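Local coordinates for acyltransferase (Streptococcus pneumoniae, PDB 5UG1), which transfers acetyl groups, probably to muramoyl hydroxyls of cell-wall peptidoglycan, as the C-terminal catalytic domain of the O-acetyltransferase OatA, at residues N66-V78 against T101-L115. Residues are numbered along the deposited sequence; the frame is centred on the assembly and turned at random.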
ATOM      1  N   ASN A  66      -7.138  11.609  -2.324  1.00 30.27           N
ATOM      2  CA  ASN A  66      -7.646  12.295  -1.153  1.00 32.23           C
ATOM      3  C   ASN A  66      -6.626  12.378   0.003  1.00 26.22           C
ATOM      4  O   ASN A  66      -6.907  11.929   1.062  1.00 28.91           O
ATOM      5  CB  ASN A  66      -8.920  11.556  -0.690  1.00 42.65           C
ATOM      6  CG  ASN A  66     -10.159  11.972  -1.429  1.00 59.61           C
ATOM      7  OD1 ASN A  66     -10.099  12.553  -2.494  1.00 69.76           O
ATOM      8  ND2 ASN A  66     -11.309  11.680  -0.850  1.00 63.48           N
ATOM      9  N   PRO A  67      -5.428  12.907  -0.200  1.00 25.37           N
ATOM     10  CA  PRO A  67      -4.398  12.794   0.839  1.00 24.26           C
ATOM     11  C   PRO A  67      -4.597  13.740   2.012  1.00 24.71           C
ATOM     12  O   PRO A  67      -3.895  13.593   3.020  1.00 24.00           O
ATOM     13  CB  PRO A  67      -3.107  13.125   0.080  1.00 24.85           C
ATOM     14  CG  PRO A  67      -3.575  14.189  -0.927  1.00 26.83           C
ATOM     15  CD  PRO A  67      -4.984  13.752  -1.329  1.00 27.04           C
ATOM     16  N   GLU A  68      -5.527  14.694   1.920  1.00 26.15           N
ATOM     17  CA  GLU A  68      -5.553  15.800   2.875  1.00 27.12           C
ATOM     18  C   GLU A  68      -5.727  15.312   4.311  1.00 30.16           C
ATOM     19  O   GLU A  68      -5.104  15.850   5.234  1.00 26.46           O
ATOM     20  CB  GLU A  68      -6.661  16.788   2.502  1.00 29.04           C
ATOM     21  CG  GLU A  68      -6.666  18.066   3.339  1.00 43.67           C
ATOM     22  CD  GLU A  68      -7.541  17.970   4.595  1.00 46.41           C
ATOM     23  OE1 GLU A  68      -8.428  17.080   4.660  1.00 43.12           O
ATOM     24  OE2 GLU A  68      -7.342  18.805   5.510  1.00 47.83           O
ATOM     25  N   ASN A  69      -6.563  14.289   4.525  1.00 27.09           N
ATOM     26  CA  ASN A  69      -6.854  13.795   5.868  1.00 24.44           C
ATOM     27  C   ASN A  69      -5.919  12.664   6.296  1.00 23.89           C
ATOM     28  O   ASN A  69      -6.333  11.789   7.068  1.00 26.24           O
ATOM     29  CB  ASN A  69      -8.313  13.345   5.963  1.00 24.58           C
ATOM     30  CG  ASN A  69      -8.867  13.433   7.388  1.00 31.17           C
ATOM     31  OD1 ASN A  69      -8.405  14.238   8.196  1.00 25.76           O
ATOM     32  ND2 ASN A  69      -9.857  12.601   7.697  1.00 24.63           N
ATOM     33  N   TYR A  70      -4.663  12.663   5.828  1.00 22.57           N
ATOM     34  CA  TYR A  70      -3.807  11.490   6.028  1.00 21.28           C
ATOM     35  C   TYR A  70      -3.573  11.202   7.508  1.00 23.91           C
ATOM     36  O   TYR A  70      -3.521  10.032   7.911  1.00 24.31           O
ATOM     37  CB  TYR A  70      -2.466  11.662   5.316  1.00 21.43           C
ATOM     38  CG  TYR A  70      -1.596  12.719   5.933  1.00 24.85           C
ATOM     39  CD1 TYR A  70      -1.698  14.043   5.526  1.00 29.25           C
ATOM     40  CD2 TYR A  70      -0.670  12.403   6.931  1.00 26.31           C
ATOM     41  CE1 TYR A  70      -0.913  15.026   6.093  1.00 30.61           C
ATOM     42  CE2 TYR A  70       0.115  13.377   7.506  1.00 23.72           C
ATOM     43  CZ  TYR A  70      -0.012  14.690   7.085  1.00 26.52           C
ATOM     44  OH  TYR A  70       0.763  15.687   7.637  1.00 29.27           O
ATOM     45  N   LYS A  71      -3.401  12.247   8.331  1.00 22.28           N
ATOM     46  CA  LYS A  71      -3.133  12.024   9.751  1.00 24.47           C
ATOM     47  C   LYS A  71      -4.229  11.166  10.379  1.00 27.88           C
ATOM     48  O   LYS A  71      -3.964  10.067  10.882  1.00 27.23           O
ATOM     49  CB  LYS A  71      -3.001  13.356  10.487  1.00 32.16           C
ATOM     50  CG  LYS A  71      -1.646  14.011  10.421  1.00 43.61           C
ATOM     51  CD  LYS A  71      -1.708  15.387  11.115  1.00 55.68           C
ATOM     52  CE  LYS A  71      -0.399  16.163  11.014  1.00 53.25           C
ATOM     53  NZ  LYS A  71      -0.590  17.582  11.420  1.00 56.12           N
ATOM     54  N   ASP A  72      -5.481  11.637  10.322  1.00 22.56           N
ATOM     55  CA  ASP A  72      -6.581  10.876  10.908  1.00 22.34           C
ATOM     56  C   ASP A  72      -6.764   9.535  10.206  1.00 20.88           C
ATOM     57  O   ASP A  72      -7.013   8.519  10.861  1.00 20.43           O
ATOM     58  CB  ASP A  72      -7.877  11.681  10.864  1.00 23.52           C
ATOM     59  CG  ASP A  72      -7.888  12.828  11.867  1.00 31.10           C
ATOM     60  OD1 ASP A  72      -6.967  12.903  12.705  1.00 34.87           O
ATOM     61  OD2 ASP A  72      -8.821  13.654  11.823  1.00 32.74           O
ATOM     62  N   ASP A  73      -6.633   9.506   8.878  1.00 20.38           N
ATOM     63  CA  ASP A  73      -6.885   8.262   8.148  1.00 19.32           C
ATOM     64  C   ASP A  73      -5.884   7.175   8.529  1.00 23.63           C
ATOM     65  O   ASP A  73      -6.269   6.021   8.752  1.00 26.34           O
ATOM     66  CB  ASP A  73      -6.867   8.512   6.633  1.00 19.37           C
ATOM     67  CG  ASP A  73      -8.247   8.920   6.085  1.00 28.41           C
ATOM     68  OD1 ASP A  73      -9.274   8.451   6.624  1.00 26.58           O
ATOM     69  OD2 ASP A  73      -8.316   9.713   5.122  1.00 24.55           O
ATOM     70  N   TRP A  74      -4.596   7.512   8.610  1.00 22.05           N
ATOM     71  CA  TRP A  74      -3.626   6.466   8.899  1.00 17.87           C
ATOM     72  C   TRP A  74      -3.614   6.118  10.373  1.00 18.25           C
ATOM     73  O   TRP A  74      -3.411   4.950  10.721  1.00 22.92           O
ATOM     74  CB  TRP A  74      -2.233   6.876   8.416  1.00 20.50           C
ATOM     75  CG  TRP A  74      -2.141   6.833   6.939  1.00 22.21           C
ATOM     76  CD1 TRP A  74      -1.992   7.891   6.090  1.00 19.71           C
ATOM     77  CD2 TRP A  74      -2.247   5.660   6.114  1.00 19.04           C
ATOM     78  NE1 TRP A  74      -1.977   7.443   4.784  1.00 25.35           N
ATOM     79  CE2 TRP A  74      -2.136   6.079   4.779  1.00 18.44           C
ATOM     80  CE3 TRP A  74      -2.420   4.299   6.385  1.00 18.95           C
ATOM     81  CZ2 TRP A  74      -2.191   5.186   3.714  1.00 26.62           C
ATOM     82  CZ3 TRP A  74      -2.457   3.417   5.336  1.00 26.29           C
ATOM     83  CH2 TRP A  74      -2.352   3.858   4.013  1.00 27.15           C
ATOM     84  N   ASP A  75      -3.828   7.108  11.245  1.00 20.27           N
ATOM     85  CA  ASP A  75      -4.090   6.808  12.649  1.00 21.96           C
ATOM     86  C   ASP A  75      -5.252   5.832  12.780  1.00 19.52           C
ATOM     87  O   ASP A  75      -5.173   4.845  13.518  1.00 22.87           O
ATOM     88  CB  ASP A  75      -4.411   8.084  13.418  1.00 21.39           C
ATOM     89  CG  ASP A  75      -3.189   8.884  13.768  1.00 25.66           C
ATOM     90  OD1 ASP A  75      -2.056   8.390  13.551  1.00 26.01           O
ATOM     91  OD2 ASP A  75      -3.378  10.009  14.272  1.00 24.47           O
ATOM     92  N   SER A  76      -6.338   6.093  12.054  1.00 19.31           N
ATOM     93  CA  SER A  76      -7.551   5.304  12.222  1.00 23.07           C
ATOM     94  C   SER A  76      -7.376   3.880  11.706  1.00 25.83           C
ATOM     95  O   SER A  76      -7.778   2.918  12.371  1.00 26.79           O
ATOM     96  CB  SER A  76      -8.721   5.973  11.512  1.00 21.46           C
ATOM     97  OG  SER A  76      -9.887   5.201  11.700  1.00 21.29           O
ATOM     98  N   ILE A  77      -6.820   3.718  10.503  1.00 22.87           N
ATOM     99  CA  ILE A  77      -6.742   2.372   9.953  1.00 20.16           C
ATOM    100  C   ILE A  77      -5.792   1.528  10.792  1.00 21.11           C
ATOM    101  O   ILE A  77      -6.052   0.349  11.054  1.00 21.38           O
ATOM    102  CB  ILE A  77      -6.354   2.410   8.461  1.00 23.34           C
ATOM    103  CG1 ILE A  77      -6.789   1.118   7.767  1.00 22.96           C
ATOM    104  CG2 ILE A  77      -4.869   2.668   8.271  1.00 18.39           C
ATOM    105  CD1 ILE A  77      -6.745   1.205   6.272  1.00 15.88           C
ATOM    106  N   VAL A  78      -4.724   2.140  11.297  1.00 23.59           N
ATOM    107  CA  VAL A  78      -3.820   1.425  12.185  1.00 19.24           C
ATOM    108  C   VAL A  78      -4.535   1.050  13.469  1.00 18.34           C
ATOM    109  O   VAL A  78      -4.410  -0.077  13.957  1.00 22.44           O
ATOM    110  CB  VAL A  78      -2.566   2.269  12.456  1.00 25.27           C
ATOM    111  CG1 VAL A  78      -1.798   1.704  13.659  1.00 24.47           C
ATOM    112  CG2 VAL A  78      -1.704   2.328  11.188  1.00 23.42           C
ATOM    113  N   THR A 101      -0.930  19.436  -3.942  1.00 29.14           N
ATOM    114  CA  THR A 101      -1.008  18.368  -2.941  1.00 26.19           C
ATOM    115  C   THR A 101       0.296  17.608  -2.761  1.00 25.90           C
ATOM    116  O   THR A 101       0.334  16.656  -1.969  1.00 25.66           O
ATOM    117  CB  THR A 101      -2.096  17.350  -3.308  1.00 25.45           C
ATOM    118  OG1 THR A 101      -1.856  16.854  -4.633  1.00 22.88           O
ATOM    119  CG2 THR A 101      -3.499  17.963  -3.213  1.00 28.61           C
ATOM    120  N   TYR A 102       1.351  17.977  -3.494  1.00 24.70           N
ATOM    121  CA  TYR A 102       2.609  17.236  -3.416  1.00 21.95           C
ATOM    122  C   TYR A 102       3.127  17.183  -1.982  1.00 22.36           C
ATOM    123  O   TYR A 102       3.505  16.116  -1.482  1.00 21.61           O
ATOM    124  CB  TYR A 102       3.654  17.865  -4.353  1.00 22.39           C
ATOM    125  CG  TYR A 102       5.027  17.251  -4.177  1.00 28.00           C
ATOM    126  CD1 TYR A 102       5.317  15.980  -4.673  1.00 25.19           C
ATOM    127  CD2 TYR A 102       6.018  17.927  -3.481  1.00 23.62           C
ATOM    128  CE1 TYR A 102       6.562  15.407  -4.480  1.00 21.80           C
ATOM    129  CE2 TYR A 102       7.265  17.374  -3.296  1.00 27.18           C
ATOM    130  CZ  TYR A 102       7.534  16.117  -3.797  1.00 24.26           C
ATOM    131  OH  TYR A 102       8.773  15.587  -3.599  1.00 23.84           O
ATOM    132  N   ALA A 103       3.116  18.324  -1.291  1.00 23.84           N
ATOM    133  CA  ALA A 103       3.671  18.381   0.058  1.00 26.50           C
ATOM    134  C   ALA A 103       2.852  17.548   1.037  1.00 24.13           C
ATOM    135  O   ALA A 103       3.402  17.017   2.011  1.00 28.91           O
ATOM    136  CB  ALA A 103       3.767  19.834   0.515  1.00 26.98           C
ATOM    137  N   ILE A 104       1.549  17.408   0.780  1.00 26.82           N
ATOM    138  CA  ILE A 104       0.685  16.572   1.611  1.00 23.50           C
ATOM    139  C   ILE A 104       0.998  15.096   1.395  1.00 26.56           C
ATOM    140  O   ILE A 104       1.109  14.319   2.352  1.00 29.31           O
ATOM    141  CB  ILE A 104      -0.791  16.875   1.302  1.00 24.22           C
ATOM    142  CG1 ILE A 104      -1.062  18.371   1.432  1.00 30.93           C
ATOM    143  CG2 ILE A 104      -1.719  16.072   2.212  1.00 24.36           C
ATOM    144  CD1 ILE A 104      -2.376  18.768   0.863  1.00 31.94           C
ATOM    145  N   VAL A 105       1.096  14.672   0.134  1.00 22.89           N
ATOM    146  CA  VAL A 105       1.426  13.277  -0.131  1.00 19.84           C
ATOM    147  C   VAL A 105       2.755  12.932   0.507  1.00 24.12           C
ATOM    148  O   VAL A 105       2.925  11.850   1.080  1.00 21.31           O
ATOM    149  CB  VAL A 105       1.444  12.996  -1.642  1.00 20.70           C
ATOM    150  CG1 VAL A 105       1.864  11.570  -1.882  1.00 18.86           C
ATOM    151  CG2 VAL A 105       0.070  13.247  -2.245  1.00 19.96           C
ATOM    152  N   GLU A 106       3.714  13.856   0.430  1.00 23.22           N
ATOM    153  CA  GLU A 106       5.007  13.636   1.055  1.00 22.95           C
ATOM    154  C   GLU A 106       4.849  13.501   2.559  1.00 26.05           C
ATOM    155  O   GLU A 106       5.363  12.555   3.161  1.00 20.87           O
ATOM    156  CB  GLU A 106       5.965  14.773   0.688  1.00 25.11           C
ATOM    157  CG  GLU A 106       6.502  14.669  -0.753  1.00 21.87           C
ATOM    158  CD  GLU A 106       7.273  13.374  -0.966  1.00 26.15           C
ATOM    159  OE1 GLU A 106       8.338  13.213  -0.341  1.00 30.93           O
ATOM    160  OE2 GLU A 106       6.811  12.501  -1.728  1.00 21.49           O
ATOM    161  N   LYS A 107       4.103  14.422   3.177  1.00 22.09           N
ATOM    162  CA  LYS A 107       3.820  14.313   4.604  1.00 22.71           C
ATOM    163  C   LYS A 107       3.138  12.987   4.934  1.00 24.98           C
ATOM    164  O   LYS A 107       3.445  12.362   5.953  1.00 30.41           O
ATOM    165  CB  LYS A 107       2.960  15.495   5.067  1.00 24.25           C
ATOM    166  CG  LYS A 107       3.730  16.818   5.262  1.00 32.85           C
ATOM    167  CD  LYS A 107       2.771  18.008   5.471  1.00 28.11           C
ATOM    168  CE  LYS A 107       3.502  19.332   5.613  1.00 51.24           C
ATOM    169  NZ  LYS A 107       2.640  20.370   6.258  1.00 58.81           N
ATOM    170  N   ALA A 108       2.221  12.528   4.078  1.00 20.56           N
ATOM    171  CA  ALA A 108       1.532  11.267   4.355  1.00 22.57           C
ATOM    172  C   ALA A 108       2.511  10.102   4.348  1.00 22.82           C
ATOM    173  O   ALA A 108       2.528   9.281   5.272  1.00 23.57           O
ATOM    174  CB  ALA A 108       0.407  11.034   3.344  1.00 19.58           C
ATOM    175  N   ALA A 109       3.343  10.024   3.313  1.00 20.07           N
ATOM    176  CA  ALA A 109       4.373   8.996   3.271  1.00 18.62           C
ATOM    177  C   ALA A 109       5.229   9.042   4.528  1.00 21.79           C
ATOM    178  O   ALA A 109       5.505   8.006   5.132  1.00 19.99           O
ATOM    179  CB  ALA A 109       5.238   9.164   2.016  1.00 18.65           C
ATOM    180  N   ALA A 110       5.647  10.241   4.943  1.00 25.69           N
ATOM    181  CA  ALA A 110       6.502  10.357   6.124  1.00 26.13           C
ATOM    182  C   ALA A 110       5.796   9.855   7.375  1.00 23.44           C
ATOM    183  O   ALA A 110       6.396   9.154   8.200  1.00 26.97           O
ATOM    184  CB  ALA A 110       6.951  11.810   6.313  1.00 23.30           C
ATOM    185  N   TYR A 111       4.523  10.218   7.538  1.00 24.96           N
ATOM    186  CA  TYR A 111       3.759   9.805   8.710  1.00 25.77           C
ATOM    187  C   TYR A 111       3.549   8.294   8.747  1.00 19.60           C
ATOM    188  O   TYR A 111       3.588   7.687   9.824  1.00 26.43           O
ATOM    189  CB  TYR A 111       2.415  10.532   8.725  1.00 25.54           C
ATOM    190  CG  TYR A 111       1.679  10.402  10.029  1.00 25.43           C
ATOM    191  CD1 TYR A 111       2.209  10.944  11.195  1.00 27.21           C
ATOM    192  CD2 TYR A 111       0.461   9.744  10.102  1.00 27.81           C
ATOM    193  CE1 TYR A 111       1.556  10.827  12.393  1.00 33.51           C
ATOM    194  CE2 TYR A 111      -0.213   9.627  11.310  1.00 34.26           C
ATOM    195  CZ  TYR A 111       0.345  10.176  12.452  1.00 37.26           C
ATOM    196  OH  TYR A 111      -0.293  10.078  13.668  1.00 38.42           O
ATOM    197  N   MET A 112       3.293   7.676   7.586  1.00 20.23           N
ATOM    198  CA  MET A 112       3.191   6.220   7.507  1.00 18.05           C
ATOM    199  C   MET A 112       4.500   5.554   7.903  1.00 18.16           C
ATOM    200  O   MET A 112       4.496   4.526   8.583  1.00 24.70           O
ATOM    201  CB  MET A 112       2.796   5.787   6.093  1.00 26.34           C
ATOM    202  CG  MET A 112       1.454   6.329   5.609  1.00 19.92           C
ATOM    203  SD  MET A 112       1.229   6.132   3.832  1.00 22.69           S
ATOM    204  CE  MET A 112       1.100   4.337   3.757  1.00 23.30           C
ATOM    205  N   ARG A 113       5.633   6.121   7.479  1.00 19.43           N
ATOM    206  CA  ARG A 113       6.918   5.616   7.949  1.00 19.34           C
ATOM    207  C   ARG A 113       7.003   5.673   9.471  1.00 29.39           C
ATOM    208  O   ARG A 113       7.530   4.747  10.100  1.00 26.85           O
ATOM    209  CB  ARG A 113       8.062   6.403   7.315  1.00 20.34           C
ATOM    210  CG  ARG A 113       8.188   6.191   5.804  1.00 22.39           C
ATOM    211  CD  ARG A 113       9.318   7.015   5.192  1.00 23.28           C
ATOM    212  NE  ARG A 113       9.218   6.990   3.737  1.00 28.68           N
ATOM    213  CZ  ARG A 113       8.970   8.050   2.968  1.00 26.59           C
ATOM    214  NH1 ARG A 113       8.837   9.261   3.495  1.00 21.41           N
ATOM    215  NH2 ARG A 113       8.883   7.899   1.653  1.00 23.99           N
ATOM    216  N   GLU A 114       6.463   6.735  10.089  1.00 22.79           N
ATOM    217  CA  GLU A 114       6.562   6.856  11.544  1.00 21.28           C
ATOM    218  C   GLU A 114       5.744   5.781  12.227  1.00 23.26           C
ATOM    219  O   GLU A 114       6.181   5.198  13.227  1.00 20.89           O
ATOM    220  CB  GLU A 114       6.108   8.242  12.009  1.00 23.35           C
ATOM    221  CG  GLU A 114       6.854   9.368  11.326  1.00 33.28           C
ATOM    222  CD  GLU A 114       6.696  10.719  12.004  1.00 43.47           C
ATOM    223  OE1 GLU A 114       5.572  11.078  12.417  1.00 46.48           O
ATOM    224  OE2 GLU A 114       7.713  11.426  12.119  1.00 49.75           O
ATOM    225  N   LEU A 115       4.558   5.505  11.691  1.00 24.33           N
ATOM    226  CA  LEU A 115       3.698   4.485  12.259  1.00 23.82           C
ATOM    227  C   LEU A 115       4.328   3.105  12.126  1.00 25.93           C
ATOM    228  O   LEU A 115       4.289   2.311  13.069  1.00 25.15           O
ATOM    229  CB  LEU A 115       2.320   4.532  11.585  1.00 22.20           C
ATOM    230  CG  LEU A 115       1.438   5.735  11.923  1.00 24.66           C
ATOM    231  CD1 LEU A 115       0.120   5.720  11.124  1.00 21.60           C
ATOM    232  CD2 LEU A 115       1.166   5.766  13.409  1.00 26.86           C
TER
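Tyr70 and Ala108 mark where helices 70-78 and 102-115 run closest in backbone register, their CA atoms 5.6 Å apart; the segment axes approach to 10.0 Å and cross at -27°, both helices heading the same way. The Tyr70 side chain is a knob dropped among Ile104, Lys107, Ala108 and Tyr111. Its CG sits between backbone N and carbonyl carbon (chi1 69°), which lays one ring face on the opposing helix: Ala108 CA makes a CH-pi contact 4.0 Å from the ring centroid, while Tyr111 CB meets the edge. With only a methyl at Ala108, the backbones lie close here, Ala108 CB 3.5 Å from Tyr70 CB. At the N-terminal end, Pro67 rests its CB against the CG2 methyls of Ile104 and Val105.

One turn on, Met112 lies over a face of Trp74. Its CG stands almost on the normal of the five-membered ring, 3.6 Å from the centroid; SD follows obliquely in a Met-aromatic contact, and the bend at its last torsion brings CE over the six-membered ring, 3.4 Å from Trp74 CZ2. Tyr111 turns to the outer side, where its OH donates a hydrogen bond to Asp75 OD1, modelled at 2.4 Å, a length too short to take at face value, with carboxylate and ring planes 59° apart. Leu115 CD1 touches both Trp74 CB and Val78 CG2 at the far end.

Trp74 and Met112 both reach inward to Leu89 of strand 86-90. The two helices, packed on one face of the parallel sheet, belong to consecutive beta-alpha-beta crossovers of the atypical alpha/beta hydrolase fold.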